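Local coordinates for protein YPM (Yersinia pseudotuberculosis, PDB 1PM4) that acts as a superantigenic mitogen, a probably secreted bacterial toxin that probably stimulates T cells and is built on a compact jelly-roll fold, at residues A[19-24]-A[98-103]; A[36-41]-A[86-91]; A[45-50]-A[94-99]. One frame throughout, in Å; residues are numbered along the deposited sequence.

Interaction 1. Residues A[19-24]-A[98-103]; sequences VCIIGN and YSLDAT
A first torsion of 73° sets CG of Tyr98 between its own backbone N and carbonyl carbon, and from there the ring points toward strand 18-23, its phenol end beside Val19. In Val19 it is CG1 that lies opposite the backbone N (chi1 169°), and this methyl meets Tyr98 OH at 3.9 Å. The two side chains cross at nearly a right angle, and the approach is oblique to the ring plane. Ile21 reaches the same phenol end with CD1, 4.4 Å from Tyr98 CE1, and that methyl also meets Leu100 tip to tip, 4.1 Å separating Ile21 CD1 from Leu100 CD2. The strands belong to different sheets of the jelly roll: 18-23 is an edge strand of one, whereas 96-103 is an inner strand of the other. The axes of residues 19-23 and 98-103 come within 9.2 Å at closest approach and are inclined by 21°, the spacing of sheets packed face to face with side chains meeting between them. No hydrogen bond links the two segments. On strand 18-23, Val19 and Ile21 alternate with Cys20, whose side chain leaves the opposite face and forms the disulfide with Cys117. Strand 6-13 contributes Ile13 beside Val19 and Tyr9 beside Ile21.

Interaction 2. Residues A[36-41]-A[86-91]; sequences AVLHST and WKIKNN
Ala36 sets its CB almost squarely over the six-membered ring of Trp86, a CH-pi contact in which the methyl lies 3.4 Å from the ring centroid and only 9° off the ring normal. The nearest ring atom is Trp86 CH2, 3.4 Å from Ala36 CB. With CG of Trp86 beside its backbone N (chi1 -57°), the indole extends from strand 84-90 into the interior, and its turn about CB-CG (chi2 116°) presents a face to the alanine. Two residues further along each strand, Leu38 and Ile88 approach at a slant. Both methyls of the leucine take part: Leu38 CD2 lies 3.9 Å from Ile88 CG2, while Leu38 CD1 rests 4.0 Å from Ile88 CD1. The pairs join strands 32-39 and 84-90, one from each sheet of the jelly roll. Around them, Leu49 touches both Ala36 and Trp86, and Met47 packs against Leu38. Lys87, between the two inward residues of its strand, faces outward and forms a salt bridge with Glu75 of a neighbouring subunit. With no hydrogen bond between the segments, the contact rests on dispersion and a CH-pi interaction, so its fit probably depends on shape: a small methyl against the face of a broad ring, and branched chains fitted together.

Interaction 3. Residues A[45-50]-A[94-99]; sequences ADMTLI and ETSNYS
Ser96 OG is gripped from several directions: it donates to Glu94 O at 2.8 Å, accepts a hydrogen bond from a water at 3.1 Å, and is also hydrogen-bonded to Asn42 ND2. The site lies at one end of the jelly-roll sandwich, where strands 47-54 and 96-103, one from each sheet, begin. The axes of residues 47-50 and 96-99 come within 10.7 Å at closest approach and are inclined by 31°. Ser96 OG meets Glu94 O from above the carbonyl plane, 49° out of it, and the bond ties the serine to the loop just before its strand. The water completes a bridge across the gap, for it also accepts from Asp46 N at 2.9 Å. Glu94 O has a further partner in Asn90 ND2. Beside this polar group the contact turns apolar. Met47 extends fully beyond CG (chi2 -179°), a straight reach that carries its methyl to the opposite strand, where Met47 CE lies 3.5 Å from Ser96 CB. Inward of the serine, Met47 SD sits 4.3 Å from Tyr98 CB, while the tyrosine ring leads away from the methionine. Asn97 directs OD1 to Thr41 N and its backbone O to Ser40 OG; that same Asn97 O lies 3.5 Å from Met47 CE.

In the fold
All three interactions span the gap between the two four-stranded antiparallel sheets, and all are buried, with no exposed residue among those that touch. The centre of interaction 1 lies about 4 Å from the centre of the chain, those of interactions 2 and 3 about 8 and 12 Å. Interaction 3 thus sits farthest out, with exposed loop residues such as Glu94 and Asp46 beside it. The chemistry changes accordingly, from side-chain packing without hydrogen bonds across the gap in interactions 1 and 2 to a water bridge beside the methionine in interaction 3. Interactions 1 and 3 share strand 96-103, with Tyr98 serving both. Backbone bonds probably knit the contacts within each sheet: Ser99 O with His39 N, Val19 O with Ile88 N.

Interaction 1. Residues A[19-24]-A[98-103]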
loop_
_atom_site.group_PDB
_atom_site.type_symbol
_atom_site.label_atom_id
_atom_site.label_comp_id
_atom_site.label_asym_id
_atom_site.label_seq_id
_atom_site.Cartn_x
_atom_site.Cartn_y
_atom_site.Cartn_z
ATOM N N VAL A 19 -12.088 -13.531 -10.620
ATOM C CA VAL A 19 -13.450 -13.312 -10.161
ATOM C C VAL A 19 -13.410 -12.113 -9.234
ATOM O O VAL A 19 -12.532 -12.053 -8.358
ATOM C CB VAL A 19 -13.962 -14.556 -9.392
ATOM C CG1 VAL A 19 -15.263 -14.218 -8.680
ATOM C CG2 VAL A 19 -14.206 -15.751 -10.338
ATOM N N CYS A 20 -14.310 -11.126 -9.451
ATOM C CA CYS A 20 -14.363 -9.948 -8.619
ATOM C C CYS A 20 -15.681 -9.873 -7.852
ATOM O O CYS A 20 -16.768 -10.131 -8.434
ATOM C CB CYS A 20 -14.177 -8.678 -9.454
ATOM S SG CYS A 20 -12.491 -8.362 -9.931
ATOM N N ILE A 21 -15.563 -9.531 -6.578
ATOM C CA ILE A 21 -16.676 -9.476 -5.653
ATOM C C ILE A 21 -16.703 -8.059 -5.086
ATOM O O ILE A 21 -15.706 -7.545 -4.573
ATOM C CB ILE A 21 -16.547 -10.576 -4.557
ATOM C CG1 ILE A 21 -16.612 -11.951 -5.229
ATOM C CG2 ILE A 21 -17.673 -10.419 -3.481
ATOM C CD1 ILE A 21 -16.467 -13.077 -4.311
ATOM N N ILE A 22 -17.843 -7.402 -5.253
ATOM C CA ILE A 22 -17.971 -6.022 -4.797
ATOM C C ILE A 22 -18.593 -5.950 -3.362
ATOM O O ILE A 22 -19.422 -6.739 -2.991
ATOM C CB ILE A 22 -18.801 -5.204 -5.802
ATOM C CG1 ILE A 22 -18.767 -3.720 -5.486
ATOM C CG2 ILE A 22 -20.188 -5.623 -5.827
ATOM C CD1 ILE A 22 -19.077 -2.913 -6.782
ATOM N N GLY A 23 -18.176 -4.940 -2.655
ATOM C CA GLY A 23 -18.683 -4.633 -1.317
ATOM C C GLY A 23 -19.111 -3.197 -1.249
ATOM O O GLY A 23 -18.534 -2.331 -1.913
ATOM N N ASN A 24 -20.089 -2.950 -0.385
ATOM C CA ASN A 24 -20.628 -1.613 -0.175
ATOM C C ASN A 24 -20.989 -0.908 -1.490
ATOM O O ASN A 24 -20.548 0.203 -1.744
ATOM C CB ASN A 24 -19.659 -0.761 0.633
ATOM C CG ASN A 24 -20.275 0.553 1.027
ATOM O OD1 ASN A 24 -21.471 0.591 1.258
ATOM N ND2 ASN A 24 -19.494 1.614 1.092
ATOM N N TYR A 98 -12.997 -21.958 -4.435
ATOM C CA TYR A 98 -12.565 -20.878 -3.536
ATOM C C TYR A 98 -13.612 -20.581 -2.472
ATOM O O TYR A 98 -14.803 -20.897 -2.639
ATOM C CB TYR A 98 -12.247 -19.606 -4.330
ATOM C CG TYR A 98 -13.492 -18.879 -4.857
ATOM C CD1 TYR A 98 -14.136 -17.911 -4.126
ATOM C CD2 TYR A 98 -13.958 -19.124 -6.151
ATOM C CE1 TYR A 98 -15.280 -17.327 -4.583
ATOM C CE2 TYR A 98 -15.037 -18.471 -6.654
ATOM C CZ TYR A 98 -15.701 -17.527 -5.866
ATOM O OH TYR A 98 -16.859 -16.881 -6.354
ATOM N N SER A 99 -13.172 -19.993 -1.388
ATOM C CA SER A 99 -14.057 -19.360 -0.435
ATOM C C SER A 99 -13.395 -18.069 0.010
ATOM O O SER A 99 -12.188 -18.012 0.257
ATOM C CB SER A 99 -14.445 -20.282 0.755
ATOM O OG SER A 99 -13.343 -20.609 1.592
ATOM N N LEU A 100 -14.171 -17.004 0.077
ATOM C CA LEU A 100 -13.649 -15.701 0.499
ATOM C C LEU A 100 -14.489 -15.304 1.736
ATOM O O LEU A 100 -15.687 -15.076 1.605
ATOM C CB LEU A 100 -13.889 -14.700 -0.601
ATOM C CG LEU A 100 -13.315 -13.325 -0.289
ATOM C CD1 LEU A 100 -11.817 -13.318 -0.274
ATOM C CD2 LEU A 100 -13.840 -12.243 -1.218
ATOM N N ASP A 101 -13.849 -15.189 2.867
ATOM C CA ASP A 101 -14.449 -14.583 4.027
ATOM C C ASP A 101 -14.169 -13.102 3.949
ATOM O O ASP A 101 -13.009 -12.697 3.776
ATOM C CB ASP A 101 -13.835 -15.101 5.282
ATOM C CG ASP A 101 -13.976 -16.564 5.478
ATOM O OD1 ASP A 101 -14.817 -17.255 4.871
ATOM O OD2 ASP A 101 -13.155 -17.130 6.236
ATOM N N ALA A 102 -15.202 -12.282 3.977
ATOM C CA ALA A 102 -15.019 -10.795 3.893
ATOM C C ALA A 102 -16.023 -9.985 4.667
ATOM O O ALA A 102 -17.196 -10.336 4.740
ATOM C CB ALA A 102 -15.151 -10.387 2.457
ATOM N N THR A 103 -15.566 -8.866 5.173
ATOM C CA THR A 103 -16.436 -7.855 5.748
ATOM C C THR A 103 -17.511 -7.479 4.761
ATOM O O THR A 103 -17.209 -7.238 3.629
ATOM C CB THR A 103 -15.633 -6.583 6.030
ATOM O OG1 THR A 103 -14.604 -6.874 6.933
ATOM C CG2 THR A 103 -16.528 -5.588 6.800
#

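Interaction 2. Residues A[36-41]-A[86-91]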
loop_
_atom_site.group_PDB
_atom_site.type_symbol
_atom_site.label_atom_id
_atom_site.label_comp_id
_atom_site.label_asym_id
_atom_site.label_seq_id
_atom_site.Cartn_x
_atom_site.Cartn_y
_atom_site.Cartn_z
ATOM N N ALA A 36 -10.547 -9.465 4.760
ATOM C CA ALA A 36 -10.918 -10.597 3.929
ATOM C C ALA A 36 -9.795 -11.590 3.953
ATOM O O ALA A 36 -8.667 -11.252 4.209
ATOM C CB ALA A 36 -11.239 -10.197 2.479
ATOM N N VAL A 37 -10.149 -12.844 3.758
ATOM C CA VAL A 37 -9.121 -13.931 3.579
ATOM C C VAL A 37 -9.679 -14.891 2.570
ATOM O O VAL A 37 -10.869 -15.228 2.609
ATOM C CB VAL A 37 -8.736 -14.649 4.883
ATOM C CG1 VAL A 37 -9.943 -15.308 5.518
ATOM C CG2 VAL A 37 -7.558 -15.557 4.650
ATOM N N LEU A 38 -8.827 -15.276 1.623
ATOM C CA LEU A 38 -9.107 -16.238 0.586
ATOM C C LEU A 38 -8.681 -17.617 0.959
ATOM O O LEU A 38 -7.593 -17.768 1.477
ATOM C CB LEU A 38 -8.360 -15.835 -0.664
ATOM C CG LEU A 38 -8.677 -16.646 -1.926
ATOM C CD1 LEU A 38 -10.157 -16.614 -2.343
ATOM C CD2 LEU A 38 -7.778 -16.051 -3.061
ATOM N N HIS A 39 -9.526 -18.613 0.703
ATOM C CA HIS A 39 -9.176 -20.009 1.046
ATOM C C HIS A 39 -9.602 -20.877 -0.133
ATOM O O HIS A 39 -10.365 -20.468 -1.007
ATOM C CB HIS A 39 -9.885 -20.488 2.305
ATOM C CG HIS A 39 -9.510 -19.782 3.586
ATOM N ND1 HIS A 39 -8.218 -19.728 4.053
ATOM C CD2 HIS A 39 -10.276 -19.262 4.569
ATOM C CE1 HIS A 39 -8.197 -19.111 5.226
ATOM N NE2 HIS A 39 -9.435 -18.816 5.562
ATOM N N SER A 40 -9.137 -22.122 -0.119
ATOM C CA SER A 40 -9.558 -23.135 -1.079
ATOM C C SER A 40 -9.478 -24.538 -0.477
ATOM O O SER A 40 -8.501 -24.842 0.278
ATOM C CB SER A 40 -8.705 -23.078 -2.327
ATOM O OG SER A 40 -9.087 -24.048 -3.280
ATOM N N THR A 41 -10.490 -25.345 -0.781
ATOM C CA THR A 41 -10.404 -26.783 -0.437
ATOM C C THR A 41 -9.362 -27.513 -1.254
ATOM O O THR A 41 -9.080 -28.661 -0.920
ATOM C CB THR A 41 -11.749 -27.497 -0.593
ATOM O OG1 THR A 41 -12.218 -27.441 -1.947
ATOM C CG2 THR A 41 -12.797 -26.885 0.300
ATOM N N TRP A 86 -12.911 -6.986 -4.076
ATOM C CA TRP A 86 -11.997 -8.072 -3.871
ATOM C C TRP A 86 -11.804 -8.802 -5.219
ATOM O O TRP A 86 -12.754 -9.351 -5.750
ATOM C CB TRP A 86 -12.607 -9.070 -2.894
ATOM C CG TRP A 86 -12.972 -8.442 -1.590
ATOM C CD1 TRP A 86 -14.247 -8.340 -1.104
ATOM C CD2 TRP A 86 -12.097 -8.003 -0.537
ATOM N NE1 TRP A 86 -14.228 -7.714 0.108
ATOM C CE2 TRP A 86 -12.945 -7.522 0.523
ATOM C CE3 TRP A 86 -10.737 -7.862 -0.394
ATOM C CZ2 TRP A 86 -12.465 -6.977 1.661
ATOM C CZ3 TRP A 86 -10.239 -7.259 0.784
ATOM C CH2 TRP A 86 -11.119 -6.854 1.815
ATOM N N LYS A 87 -10.598 -8.764 -5.762
ATOM C CA LYS A 87 -10.297 -9.521 -6.955
ATOM C C LYS A 87 -9.508 -10.779 -6.614
ATOM O O LYS A 87 -8.461 -10.695 -5.975
ATOM C CB LYS A 87 -9.457 -8.654 -7.890
ATOM C CG LYS A 87 -8.993 -9.329 -9.110
ATOM C CD LYS A 87 -8.436 -8.344 -10.158
ATOM C CE LYS A 87 -8.011 -9.037 -11.359
ATOM N NZ LYS A 87 -7.217 -8.158 -12.375
ATOM N N ILE A 88 -10.030 -11.898 -7.023
ATOM C CA ILE A 88 -9.450 -13.220 -6.839
ATOM C C ILE A 88 -8.862 -13.616 -8.171
ATOM O O ILE A 88 -9.603 -13.772 -9.170
ATOM C CB ILE A 88 -10.528 -14.290 -6.436
ATOM C CG1 ILE A 88 -11.198 -13.874 -5.097
ATOM C CG2 ILE A 88 -9.905 -15.647 -6.272
ATOM C CD1 ILE A 88 -12.536 -14.550 -4.805
ATOM N N LYS A 89 -7.557 -13.859 -8.176
ATOM C CA LYS A 89 -6.870 -14.315 -9.349
ATOM C C LYS A 89 -6.406 -15.750 -9.121
ATOM O O LYS A 89 -5.721 -16.005 -8.144
ATOM C CB LYS A 89 -5.698 -13.417 -9.719
ATOM C CG LYS A 89 -4.880 -13.912 -10.945
ATOM C CD LYS A 89 -5.646 -14.207 -12.294
ATOM C CE LYS A 89 -4.764 -14.778 -13.424
ATOM N NZ LYS A 89 -5.237 -14.610 -14.899
ATOM N N ASN A 90 -6.789 -16.658 -10.023
ATOM C CA ASN A 90 -6.252 -18.005 -9.994
ATOM C C ASN A 90 -4.947 -18.073 -10.771
ATOM O O ASN A 90 -4.940 -17.880 -11.990
ATOM C CB ASN A 90 -7.287 -18.999 -10.507
ATOM C CG ASN A 90 -6.818 -20.415 -10.348
ATOM O OD1 ASN A 90 -5.747 -20.645 -9.756
ATOM N ND2 ASN A 90 -7.589 -21.361 -10.827
ATOM N N ASN A 91 -3.829 -18.190 -10.065
ATOM C CA ASN A 91 -2.507 -18.224 -10.716
ATOM C C ASN A 91 -2.207 -19.581 -11.341
ATOM O O ASN A 91 -1.293 -19.727 -12.193
ATOM C CB ASN A 91 -1.478 -17.911 -9.646
ATOM C CG ASN A 91 -1.657 -16.575 -9.024
ATOM O OD1 ASN A 91 -1.887 -15.572 -9.734
ATOM N ND2 ASN A 91 -1.545 -16.518 -7.707
#

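Interaction 3. Residues A[45-50]-A[94-99]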
loop_
_atom_site.group_PDB
_atom_site.type_symbol
_atom_site.label_atom_id
_atom_site.label_comp_id
_atom_site.label_asym_id
_atom_site.label_seq_id
_atom_site.Cartn_x
_atom_site.Cartn_y
_atom_site.Cartn_z
ATOM N N ALA A 45 -3.875 -24.997 -4.046
ATOM C CA ALA A 45 -4.318 -23.791 -4.712
ATOM C C ALA A 45 -3.254 -22.715 -4.692
ATOM O O ALA A 45 -2.515 -22.551 -3.674
ATOM C CB ALA A 45 -5.576 -23.313 -4.033
ATOM N N ASP A 46 -3.143 -21.980 -5.802
ATOM C CA ASP A 46 -2.236 -20.867 -5.943
ATOM C C ASP A 46 -3.029 -19.656 -6.447
ATOM O O ASP A 46 -3.423 -19.636 -7.651
ATOM C CB ASP A 46 -1.184 -21.223 -6.946
ATOM C CG ASP A 46 -0.145 -20.153 -7.103
ATOM O OD1 ASP A 46 -0.257 -19.032 -6.562
ATOM O OD2 ASP A 46 0.862 -20.428 -7.819
ATOM N N MET A 47 -3.438 -18.755 -5.524
ATOM C CA MET A 47 -4.327 -17.618 -5.833
ATOM C C MET A 47 -3.866 -16.352 -5.115
ATOM O O MET A 47 -3.139 -16.380 -4.094
ATOM C CB MET A 47 -5.767 -17.919 -5.370
ATOM C CG MET A 47 -6.296 -19.163 -6.004
ATOM S SD MET A 47 -8.044 -19.367 -5.377
ATOM C CE MET A 47 -8.321 -21.003 -5.914
ATOM N N THR A 48 -4.220 -15.232 -5.717
ATOM C CA THR A 48 -3.955 -13.939 -5.159
ATOM C C THR A 48 -5.212 -13.184 -4.932
ATOM O O THR A 48 -6.104 -13.230 -5.746
ATOM C CB THR A 48 -2.971 -13.173 -6.136
ATOM O OG1 THR A 48 -1.733 -13.907 -6.246
ATOM C CG2 THR A 48 -2.598 -11.791 -5.586
ATOM N N LEU A 49 -5.273 -12.520 -3.794
ATOM C CA LEU A 49 -6.383 -11.639 -3.459
ATOM C C LEU A 49 -5.909 -10.185 -3.492
ATOM O O LEU A 49 -4.947 -9.816 -2.796
ATOM C CB LEU A 49 -6.826 -11.950 -2.049
ATOM C CG LEU A 49 -7.972 -11.111 -1.515
ATOM C CD1 LEU A 49 -9.289 -11.307 -2.272
ATOM C CD2 LEU A 49 -8.254 -11.383 -0.008
ATOM N N ILE A 50 -6.623 -9.378 -4.246
ATOM C CA ILE A 50 -6.282 -7.975 -4.401
ATOM C C ILE A 50 -7.482 -7.145 -3.970
ATOM O O ILE A 50 -8.606 -7.399 -4.387
ATOM C CB ILE A 50 -5.932 -7.653 -5.846
ATOM C CG1 ILE A 50 -4.841 -8.569 -6.349
ATOM C CG2 ILE A 50 -5.497 -6.192 -5.955
ATOM C CD1 ILE A 50 -4.683 -8.517 -7.884
ATOM N N GLU A 94 -5.145 -25.036 -12.734
ATOM C CA GLU A 94 -6.096 -25.939 -12.108
ATOM C C GLU A 94 -7.350 -25.250 -11.641
ATOM O O GLU A 94 -7.317 -24.341 -10.798
ATOM C CB GLU A 94 -5.442 -26.683 -10.938
ATOM C CG GLU A 94 -6.313 -27.747 -10.298
ATOM C CD GLU A 94 -5.533 -28.688 -9.342
ATOM O OE1 GLU A 94 -6.027 -29.768 -9.105
ATOM O OE2 GLU A 94 -4.513 -28.300 -8.762
ATOM N N THR A 95 -8.485 -25.693 -12.173
ATOM C CA THR A 95 -9.774 -25.206 -11.737
ATOM C C THR A 95 -9.963 -25.626 -10.309
ATOM O O THR A 95 -9.699 -26.802 -9.967
ATOM C CB THR A 95 -10.876 -25.799 -12.620
ATOM O OG1 THR A 95 -10.722 -25.231 -13.947
ATOM C CG2 THR A 95 -12.240 -25.387 -12.100
ATOM N N SER A 96 -10.291 -24.651 -9.479
ATOM C CA SER A 96 -10.258 -24.800 -8.032
ATOM C C SER A 96 -11.474 -24.232 -7.311
ATOM O O SER A 96 -11.999 -23.205 -7.710
ATOM C CB SER A 96 -9.050 -24.052 -7.478
ATOM O OG SER A 96 -7.817 -24.434 -8.093
ATOM N N ASN A 97 -11.865 -24.866 -6.198
ATOM C CA ASN A 97 -12.794 -24.227 -5.262
ATOM C C ASN A 97 -12.167 -22.940 -4.742
ATOM O O ASN A 97 -10.935 -22.848 -4.594
ATOM C CB ASN A 97 -13.008 -25.175 -4.059
ATOM C CG ASN A 97 -13.557 -24.474 -2.818
ATOM O OD1 ASN A 97 -12.805 -23.989 -1.912
ATOM N ND2 ASN A 97 -14.925 -24.407 -2.756
ATOM N N TYR A 98 -12.997 -21.958 -4.435
ATOM C CA TYR A 98 -12.565 -20.878 -3.536
ATOM C C TYR A 98 -13.612 -20.581 -2.472
ATOM O O TYR A 98 -14.803 -20.897 -2.639
ATOM C CB TYR A 98 -12.247 -19.606 -4.330
ATOM C CG TYR A 98 -13.492 -18.879 -4.857
ATOM C CD1 TYR A 98 -14.136 -17.911 -4.126
ATOM C CD2 TYR A 98 -13.958 -19.124 -6.151
ATOM C CE1 TYR A 98 -15.280 -17.327 -4.583
ATOM C CE2 TYR A 98 -15.037 -18.471 -6.654
ATOM C CZ TYR A 98 -15.701 -17.527 -5.866
ATOM O OH TYR A 98 -16.859 -16.881 -6.354
ATOM N N SER A 99 -13.172 -19.993 -1.388
ATOM C CA SER A 99 -14.057 -19.360 -0.435
ATOM C C SER A 99 -13.395 -18.069 0.010
ATOM O O SER A 99 -12.188 -18.012 0.257
ATOM C CB SER A 99 -14.445 -20.282 0.755
ATOM O OG SER A 99 -13.343 -20.609 1.592
HETATM O O HOH W 1 -5.489 -22.429 -7.520
#